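Local coordinates for DNA polymerase III, beta subunit (Thermotoga maritima, PDB 1VPK), which probably encircles DNA as a ring-shaped head-to-tail homodimer, tethering DNA polymerases and other proteins to it for processive replication, at residues F162-H174 / R246-V258. Sequence-based numbering, arbitrary orientation.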
loop_
_atom_site.group_PDB
_atom_site.type_symbol
_atom_site.label_atom_id
_atom_site.label_comp_id
_atom_site.label_asym_id
_atom_site.label_seq_id
_atom_site.Cartn_x
_atom_site.Cartn_y
_atom_site.Cartn_z
ATOM N N PHE A 162 -0.635 -1.939 -26.894
ATOM C CA PHE A 162 -0.190 -1.877 -28.276
ATOM C C PHE A 162 0.632 -3.074 -28.738
ATOM O O PHE A 162 0.664 -3.383 -29.930
ATOM C CB PHE A 162 0.636 -0.645 -28.572
ATOM C CG PHE A 162 1.071 -0.572 -30.018
ATOM C CD1 PHE A 162 0.226 -0.023 -30.984
ATOM C CD2 PHE A 162 2.297 -1.126 -30.423
ATOM C CE1 PHE A 162 0.613 0.036 -32.336
ATOM C CE2 PHE A 162 2.696 -1.093 -31.761
ATOM C CZ PHE A 162 1.861 -0.498 -32.726
ATOM N N MET A 163 1.321 -3.737 -27.812
ATOM C CA MET A 163 2.086 -4.902 -28.169
ATOM C C MET A 163 1.128 -6.071 -28.117
ATOM O O MET A 163 1.164 -6.879 -27.165
ATOM C CB MET A 163 3.260 -5.103 -27.205
ATOM C CG MET A 163 4.310 -3.983 -27.237
ATOM S SD MET A 163 5.569 -4.120 -25.907
ATOM C CE MET A 163 6.322 -5.670 -26.330
ATOM N N ARG A 164 0.285 -6.165 -29.150
ATOM C CA ARG A 164 -0.854 -7.091 -29.174
ATOM C C ARG A 164 -0.405 -8.548 -29.006
ATOM O O ARG A 164 -1.079 -9.322 -28.324
ATOM C CB ARG A 164 -1.711 -6.921 -30.453
ATOM C CG ARG A 164 -2.369 -5.552 -30.583
ATOM C CD ARG A 164 -2.914 -5.248 -32.009
ATOM N NE ARG A 164 -1.913 -5.610 -33.012
ATOM C CZ ARG A 164 -1.966 -6.649 -33.859
ATOM N NH1 ARG A 164 -3.016 -7.470 -33.922
ATOM N NH2 ARG A 164 -0.929 -6.854 -34.664
ATOM N N ASN A 165 0.749 -8.888 -29.577
ATOM C CA ASN A 165 1.217 -10.264 -29.620
ATOM C C ASN A 165 1.894 -10.734 -28.335
ATOM O O ASN A 165 2.132 -11.932 -28.189
ATOM C CB ASN A 165 2.137 -10.503 -30.823
ATOM C CG ASN A 165 3.485 -9.819 -30.702
ATOM O OD1 ASN A 165 3.640 -8.800 -30.047
ATOM N ND2 ASN A 165 4.462 -10.367 -31.388
ATOM N N LEU A 166 2.225 -9.787 -27.446
ATOM C CA LEU A 166 2.813 -10.058 -26.128
ATOM C C LEU A 166 1.929 -9.679 -24.907
ATOM O O LEU A 166 2.245 -10.060 -23.756
ATOM C CB LEU A 166 4.141 -9.314 -26.034
ATOM C CG LEU A 166 5.246 -9.825 -26.986
ATOM C CD1 LEU A 166 6.488 -8.973 -26.825
ATOM C CD2 LEU A 166 5.575 -11.321 -26.780
ATOM N N ASN A 167 0.853 -8.941 -25.166
ATOM C CA ASN A 167 -0.078 -8.473 -24.156
ATOM C C ASN A 167 -1.097 -9.588 -23.842
ATOM O O ASN A 167 -2.298 -9.491 -24.162
ATOM C CB ASN A 167 -0.793 -7.209 -24.669
ATOM C CG ASN A 167 -1.739 -6.592 -23.626
ATOM O OD1 ASN A 167 -2.897 -6.380 -23.903
ATOM N ND2 ASN A 167 -1.220 -6.334 -22.403
ATOM N N GLY A 168 -0.595 -10.665 -23.245
ATOM C CA GLY A 168 -1.409 -11.843 -23.026
ATOM C C GLY A 168 -0.597 -13.061 -22.677
ATOM O O GLY A 168 0.627 -12.988 -22.457
ATOM N N VAL A 169 -1.296 -14.188 -22.607
ATOM C CA VAL A 169 -0.697 -15.465 -22.301
ATOM C C VAL A 169 -1.081 -16.438 -23.401
ATOM O O VAL A 169 -2.239 -16.517 -23.817
ATOM C CB VAL A 169 -1.175 -16.047 -20.958
ATOM C CG1 VAL A 169 -0.496 -17.432 -20.675
ATOM C CG2 VAL A 169 -0.928 -15.079 -19.810
ATOM N N PHE A 170 -0.072 -17.167 -23.849
ATOM C CA PHE A 170 -0.195 -18.110 -24.944
ATOM C C PHE A 170 -0.431 -19.489 -24.360
ATOM O O PHE A 170 0.294 -19.936 -23.459
ATOM C CB PHE A 170 1.082 -18.044 -25.816
ATOM C CG PHE A 170 0.969 -18.782 -27.134
ATOM C CD1 PHE A 170 0.011 -18.426 -28.077
ATOM C CD2 PHE A 170 1.853 -19.816 -27.442
ATOM C CE1 PHE A 170 -0.079 -19.107 -29.276
ATOM C CE2 PHE A 170 1.752 -20.507 -28.655
ATOM C CZ PHE A 170 0.798 -20.144 -29.560
ATOM N N TRP A 171 -1.441 -20.172 -24.885
ATOM C CA TRP A 171 -1.795 -21.508 -24.447
ATOM C C TRP A 171 -1.415 -22.493 -25.534
ATOM O O TRP A 171 -1.822 -22.310 -26.672
ATOM C CB TRP A 171 -3.303 -21.620 -24.204
ATOM C CG TRP A 171 -3.870 -20.742 -23.139
ATOM C CD1 TRP A 171 -3.717 -19.397 -23.013
ATOM C CD2 TRP A 171 -4.770 -21.145 -22.094
ATOM N NE1 TRP A 171 -4.421 -18.938 -21.904
ATOM C CE2 TRP A 171 -5.071 -20.001 -21.328
ATOM C CE3 TRP A 171 -5.338 -22.371 -21.724
ATOM C CZ2 TRP A 171 -5.935 -20.045 -20.222
ATOM C CZ3 TRP A 171 -6.140 -22.424 -20.600
ATOM C CH2 TRP A 171 -6.452 -21.260 -19.876
ATOM N N GLU A 172 -0.682 -23.559 -25.168
ATOM C CA GLU A 172 -0.393 -24.667 -26.061
ATOM C C GLU A 172 -0.861 -25.969 -25.471
ATOM O O GLU A 172 -0.404 -26.388 -24.381
ATOM C CB GLU A 172 1.100 -24.802 -26.306
ATOM C CG GLU A 172 1.693 -23.675 -27.099
ATOM C CD GLU A 172 3.201 -23.850 -27.218
ATOM O OE1 GLU A 172 3.655 -24.949 -27.542
ATOM O OE2 GLU A 172 3.926 -22.894 -26.937
ATOM N N LEU A 173 -1.780 -26.612 -26.176
ATOM C CA LEU A 173 -2.253 -27.941 -25.794
ATOM C C LEU A 173 -1.674 -29.043 -26.688
ATOM O O LEU A 173 -1.674 -28.955 -27.926
ATOM C CB LEU A 173 -3.799 -28.070 -25.844
ATOM C CG LEU A 173 -4.708 -27.457 -24.799
ATOM C CD1 LEU A 173 -4.417 -28.061 -23.424
ATOM C CD2 LEU A 173 -4.567 -25.940 -24.774
ATOM N N HIS A 174 -1.219 -30.099 -26.020
ATOM C CA HIS A 174 -0.938 -31.370 -26.648
ATOM C C HIS A 174 -1.665 -32.466 -25.882
ATOM O O HIS A 174 -2.329 -32.200 -24.856
ATOM C CB HIS A 174 0.557 -31.626 -26.655
ATOM C CG HIS A 174 1.317 -30.637 -27.471
ATOM N ND1 HIS A 174 1.752 -29.436 -26.962
ATOM C CD2 HIS A 174 1.692 -30.656 -28.770
ATOM C CE1 HIS A 174 2.387 -28.765 -27.907
ATOM N NE2 HIS A 174 2.351 -29.477 -29.015
ATOM N N ARG A 246 -12.661 -13.692 -26.755
ATOM C CA ARG A 246 -12.167 -13.745 -28.143
ATOM C C ARG A 246 -10.674 -13.835 -28.138
ATOM O O ARG A 246 -9.993 -13.095 -27.450
ATOM C CB ARG A 246 -12.584 -12.541 -28.987
ATOM C CG ARG A 246 -14.134 -12.439 -29.180
ATOM C CD ARG A 246 -14.561 -11.096 -29.809
ATOM N NE ARG A 246 -13.851 -10.794 -31.066
ATOM C CZ ARG A 246 -14.221 -11.229 -32.275
ATOM N NH1 ARG A 246 -15.290 -12.014 -32.420
ATOM N NH2 ARG A 246 -13.522 -10.883 -33.350
ATOM N N VAL A 247 -10.174 -14.734 -28.971
ATOM C CA VAL A 247 -8.759 -15.044 -29.077
ATOM C C VAL A 247 -7.984 -13.862 -29.680
ATOM O O VAL A 247 -8.555 -13.119 -30.442
ATOM C CB VAL A 247 -8.707 -16.367 -29.903
ATOM C CG1 VAL A 247 -7.775 -16.342 -31.056
ATOM C CG2 VAL A 247 -8.598 -17.510 -28.949
ATOM N N VAL A 248 -6.734 -13.624 -29.316
ATOM C CA VAL A 248 -6.059 -12.488 -29.935
ATOM C C VAL A 248 -5.697 -12.765 -31.420
ATOM O O VAL A 248 -5.128 -13.794 -31.750
ATOM C CB VAL A 248 -4.844 -12.041 -29.151
ATOM C CG1 VAL A 248 -4.203 -10.837 -29.818
ATOM C CG2 VAL A 248 -5.253 -11.703 -27.709
ATOM N N ASP A 249 -6.020 -11.830 -32.293
ATOM C CA ASP A 249 -5.672 -11.956 -33.702
ATOM C C ASP A 249 -4.228 -11.515 -33.966
ATOM O O ASP A 249 -3.974 -10.526 -34.654
ATOM C CB ASP A 249 -6.621 -11.134 -34.524
ATOM C CG ASP A 249 -6.411 -11.319 -35.985
ATOM O OD1 ASP A 249 -5.616 -12.200 -36.377
ATOM O OD2 ASP A 249 -7.036 -10.579 -36.740
ATOM N N ALA A 250 -3.289 -12.240 -33.391
ATOM C CA ALA A 250 -1.905 -11.904 -33.538
ATOM C C ALA A 250 -1.151 -13.182 -33.360
ATOM O O ALA A 250 -1.600 -14.091 -32.650
ATOM C CB ALA A 250 -1.496 -10.882 -32.490
ATOM N N GLU A 251 0.033 -13.233 -33.946
ATOM C CA GLU A 251 0.895 -14.399 -33.847
ATOM C C GLU A 251 1.875 -14.257 -32.690
ATOM O O GLU A 251 2.676 -13.322 -32.631
ATOM C CB GLU A 251 1.619 -14.572 -35.170
ATOM C CG GLU A 251 2.383 -15.852 -35.290
ATOM C CD GLU A 251 3.027 -16.000 -36.662
ATOM O OE1 GLU A 251 2.400 -15.579 -37.670
ATOM O OE2 GLU A 251 4.156 -16.532 -36.714
ATOM N N PHE A 252 1.791 -15.167 -31.730
ATOM C CA PHE A 252 2.697 -15.111 -30.587
ATOM C C PHE A 252 4.101 -15.457 -31.138
ATOM O O PHE A 252 4.197 -16.328 -31.983
ATOM C CB PHE A 252 2.237 -16.092 -29.501
ATOM C CG PHE A 252 2.972 -15.956 -28.217
ATOM C CD1 PHE A 252 2.791 -14.836 -27.422
ATOM C CD2 PHE A 252 3.873 -16.927 -27.808
ATOM C CE1 PHE A 252 3.496 -14.687 -26.239
ATOM C CE2 PHE A 252 4.582 -16.798 -26.638
ATOM C CZ PHE A 252 4.389 -15.682 -25.833
ATOM N N PRO A 253 5.168 -14.742 -30.710
ATOM C CA PRO A 253 6.539 -15.009 -31.201
ATOM C C PRO A 253 6.984 -16.443 -31.032
ATOM O O PRO A 253 6.499 -17.151 -30.143
ATOM C CB PRO A 253 7.421 -14.169 -30.298
ATOM C CG PRO A 253 6.572 -13.181 -29.709
ATOM C CD PRO A 253 5.150 -13.648 -29.734
ATOM N N ASP A 254 7.938 -16.847 -31.862
ATOM C CA ASP A 254 8.557 -18.161 -31.761
ATOM C C ASP A 254 9.547 -18.151 -30.600
ATOM O O ASP A 254 10.753 -18.056 -30.775
ATOM C CB ASP A 254 9.244 -18.527 -33.090
ATOM C CG ASP A 254 9.645 -19.982 -33.147
ATOM O OD1 ASP A 254 9.416 -20.708 -32.154
ATOM O OD2 ASP A 254 10.201 -20.399 -34.174
ATOM N N TYR A 255 8.991 -18.251 -29.401
ATOM C CA TYR A 255 9.705 -18.001 -28.162
ATOM C C TYR A 255 10.813 -19.036 -27.924
ATOM O O TYR A 255 11.816 -18.749 -27.272
ATOM C CB TYR A 255 8.712 -17.961 -26.986
ATOM C CG TYR A 255 8.026 -19.278 -26.739
ATOM C CD1 TYR A 255 8.592 -20.231 -25.899
ATOM C CD2 TYR A 255 6.823 -19.592 -27.370
ATOM C CE1 TYR A 255 7.987 -21.467 -25.703
ATOM C CE2 TYR A 255 6.232 -20.823 -27.189
ATOM C CZ TYR A 255 6.807 -21.735 -26.336
ATOM O OH TYR A 255 6.221 -22.935 -26.121
ATOM N N LYS A 256 10.642 -20.230 -28.475
ATOM C CA LYS A 256 11.612 -21.305 -28.306
ATOM C C LYS A 256 13.041 -20.893 -28.746
ATOM O O LYS A 256 14.021 -21.359 -28.189
ATOM C CB LYS A 256 11.131 -22.563 -29.044
ATOM C CG LYS A 256 9.835 -23.173 -28.418
ATOM C CD LYS A 256 8.850 -23.804 -29.447
ATOM C CE LYS A 256 7.643 -24.421 -28.749
ATOM N NZ LYS A 256 6.457 -24.557 -29.623
ATOM N N ARG A 257 13.143 -19.940 -29.666
ATOM C CA ARG A 257 14.467 -19.446 -30.073
ATOM C C ARG A 257 15.222 -18.662 -29.000
ATOM O O ARG A 257 16.407 -18.454 -29.130
ATOM C CB ARG A 257 14.330 -18.571 -31.315
ATOM C CG ARG A 257 13.768 -19.275 -32.547
ATOM C CD ARG A 257 13.025 -18.267 -33.341
ATOM N NE ARG A 257 12.684 -18.668 -34.702
ATOM C CZ ARG A 257 13.513 -18.546 -35.740
ATOM N NH1 ARG A 257 14.759 -18.065 -35.597
ATOM N NH2 ARG A 257 13.099 -18.943 -36.939
ATOM N N VAL A 258 14.561 -18.202 -27.949
ATOM C CA VAL A 258 15.298 -17.577 -26.856
ATOM C C VAL A 258 15.562 -18.517 -25.678
ATOM O O VAL A 258 16.165 -18.113 -24.669
ATOM C CB VAL A 258 14.591 -16.293 -26.362
ATOM C CG1 VAL A 258 14.202 -15.444 -27.562
ATOM C CG2 VAL A 258 13.329 -16.594 -25.464
#
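Phe-170 and Phe-252 face each other with planes only 13° apart, but slid so far that the rings barely overlap; each ring instead receives the other's CB. Phe-170 CB sits over the centre of the Phe-252 ring, 3.6 Å from its centroid, while Phe-252 CB lies nearer the rim of Phe-170. Both rings swing anti to their own backbone N (chi1 -171° for Phe-252), which sets up this mutual CH-pi fit. Leu-166 CD2 extends the apolar patch, reaching Pro-253 CG at 3.6 Å. With an alanine at Phe-252 the ring under Phe-170 CB and beside Leu-166 CD2 is gone, which would probably open a gap between them.

The polar contacts flank this aromatic pair. Tyr-255 OH donates a hydrogen bond to Glu-172 OE2, modelled at a doubtfully short 2.4 Å, the carboxylate oxygen meeting the ring at its edge, and Lys-256 NZ forms a long salt bridge to Glu-172 OE1 (3.5 Å). At the Val-248 to Ala-250 end, Arg-164 NH1 gives Asp-249 O a long, bent hydrogen bond (3.3 Å, 136°) from above the carbonyl plane.

The 246-258 linker, running from strand 241-246 toward the C-terminal domain, thus crosses strand 168-174 of the central domain, itself paired with strands 177-183 and 201-206; Val-248 touches Leu-204, and Arg-179 also bonds Tyr-255 OH.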